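Local coordinates for protein sortase (Actinomyces oris, PDB 2XWG) that is a class C sortase of the fimbrial assembly machinery, probably a cysteine transpeptidase that joins pilin subunits, and binds calcium, at residues A[60-65]-A[94-99]. Sequence-based numbering, arbitrary orientation.
Sequences ASAETY and HEMDID. With CA (calcium ion), chain G.
Ser-61 and Glu-95 make the one hydrogen bond between helix segment 60-65 and loop segment 94-99: OG of Ser-61 donates to OE1 of Glu-95 over 2.9 Å and meets the syn lone pair of OE1, the one on the side of OE2. OE2 of Glu-95 also comes within 3.2 Å of OG of Ser-61, but only OE1 takes the hydrogen bond. A chi1 of 176° sets OG of Ser-61 opposite the backbone N and beside the carbonyl carbon, which brings it onto the carboxylate. The Glu-95 chain turns at chi2 (-69°), and its CG lies 3.7 Å from CD2 of Tyr-65, an oblique approach; ring and carboxylate planes stand 53° apart. Replacing Glu-95 by alanine would probably leave the Ser-61 hydroxyl without this acceptor and open a gap beside CD2 of Tyr-65, where CG had packed, weakening the tie between helix and loop. One residue on, the contact becomes apolar: CG of Met-96 rests 4.1 Å from CB of Ala-62, the methyl that sits one position after Ser-61 on the helix. Farther out, Leu-137 touches both Tyr-65 and Glu-95, Val-139 and Leu-177 pack on Met-96, and the Glu-95 carbonyl is hydrogen-bonded to NE2 of His-118. Residues flanking the Glu-95/Met-96 pair hold a calcium ion, bound by O of His-94 at 2.7 Å and OD1 of Asp-97 at 2.9 Å. Glu-58 supplies a third ligand from helix 55-68, the helix that carries Ser-61, so the metal links the same two elements as the side chains do. The arrangement is a calcium site bridging the N-terminal helix and the loop leading into strand 103-107, at the periphery of the sortase beta-barrel domain.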
# COMPACT_ATOMS: atom_id res chain seq x y z
N ALA A 60 2.66 14.98 -10.58
CA ALA A 60 1.62 15.11 -11.61
C ALA A 60 1.56 13.85 -12.47
O ALA A 60 0.49 13.43 -12.88
CB ALA A 60 1.86 16.33 -12.48
N SER A 61 2.72 13.26 -12.73
CA SER A 61 2.78 12.01 -13.46
C SER A 61 2.16 10.88 -12.63
O SER A 61 1.41 10.04 -13.16
CB SER A 61 4.22 11.68 -13.83
OG SER A 61 4.27 10.41 -14.47
N ALA A 62 2.47 10.85 -11.34
CA ALA A 62 1.86 9.89 -10.44
C ALA A 62 0.34 10.02 -10.53
O ALA A 62 -0.37 9.02 -10.66
CB ALA A 62 2.31 10.12 -9.01
N GLU A 63 -0.16 11.25 -10.47
CA GLU A 63 -1.61 11.45 -10.47
C GLU A 63 -2.21 11.09 -11.83
O GLU A 63 -3.33 10.57 -11.92
CB GLU A 63 -1.97 12.88 -10.06
CG GLU A 63 -1.11 13.42 -8.91
CD GLU A 63 -1.86 14.37 -7.97
OE1 GLU A 63 -3.09 14.19 -7.81
OE2 GLU A 63 -1.20 15.29 -7.40
N THR A 64 -1.47 11.35 -12.90
CA THR A 64 -1.90 10.87 -14.20
C THR A 64 -1.98 9.35 -14.18
O THR A 64 -3.02 8.80 -14.56
CB THR A 64 -1.00 11.39 -15.34
OG1 THR A 64 -1.21 12.80 -15.49
CG2 THR A 64 -1.32 10.68 -16.65
N TYR A 65 -0.93 8.67 -13.70
CA TYR A 65 -0.96 7.21 -13.56
C TYR A 65 -2.24 6.69 -12.89
O TYR A 65 -2.93 5.81 -13.42
CB TYR A 65 0.26 6.68 -12.79
CG TYR A 65 0.30 5.15 -12.68
CD1 TYR A 65 -0.40 4.48 -11.68
CD2 TYR A 65 1.04 4.38 -13.58
CE1 TYR A 65 -0.37 3.08 -11.59
CE2 TYR A 65 1.08 3.00 -13.49
CZ TYR A 65 0.38 2.35 -12.50
OH TYR A 65 0.42 0.97 -12.44
N HIS A 94 8.71 3.31 -13.37
CA HIS A 94 9.16 4.66 -13.64
C HIS A 94 8.39 5.67 -12.81
O HIS A 94 8.82 6.80 -12.66
CB HIS A 94 9.03 5.00 -15.13
CG HIS A 94 10.23 4.64 -15.95
ND1 HIS A 94 10.24 3.59 -16.84
CD2 HIS A 94 11.46 5.20 -16.01
CE1 HIS A 94 11.42 3.52 -17.42
NE2 HIS A 94 12.19 4.48 -16.93
N GLU A 95 7.24 5.28 -12.28
CA GLU A 95 6.49 6.22 -11.46
C GLU A 95 7.12 6.32 -10.08
O GLU A 95 7.67 5.36 -9.57
CB GLU A 95 5.03 5.81 -11.37
CG GLU A 95 4.36 5.76 -12.73
CD GLU A 95 4.20 7.14 -13.35
OE1 GLU A 95 4.40 8.15 -12.63
OE2 GLU A 95 3.85 7.21 -14.55
N MET A 96 7.07 7.51 -9.50
CA MET A 96 7.60 7.75 -8.17
C MET A 96 9.00 7.17 -7.96
O MET A 96 9.23 6.47 -6.98
CB MET A 96 6.63 7.19 -7.14
CG MET A 96 5.22 7.69 -7.33
SD MET A 96 4.13 7.26 -5.96
CE MET A 96 4.64 8.43 -4.71
N ASP A 97 9.92 7.48 -8.88
CA ASP A 97 11.24 6.85 -8.90
C ASP A 97 12.44 7.80 -8.66
O ASP A 97 13.59 7.46 -8.94
CB ASP A 97 11.45 6.03 -10.20
CG ASP A 97 11.84 6.90 -11.42
OD1 ASP A 97 11.30 8.02 -11.61
OD2 ASP A 97 12.70 6.43 -12.20
N ILE A 98 12.16 8.99 -8.13
CA ILE A 98 13.23 9.91 -7.77
C ILE A 98 14.21 9.28 -6.78
O ILE A 98 15.42 9.31 -7.01
CB ILE A 98 12.69 11.18 -7.12
CG1 ILE A 98 11.64 11.85 -7.99
CG2 ILE A 98 13.84 12.14 -6.86
CD1 ILE A 98 10.96 13.05 -7.31
N ASP A 99 13.68 8.76 -5.68
CA ASP A 99 14.47 8.03 -4.68
C ASP A 99 14.19 6.54 -4.79
O ASP A 99 13.23 6.11 -5.45
CB ASP A 99 14.12 8.47 -3.25
CG ASP A 99 14.41 9.94 -2.99
OD1 ASP A 99 15.53 10.39 -3.35
OD2 ASP A 99 13.53 10.63 -2.42
CA CA G . 9.19 9.45 -12.96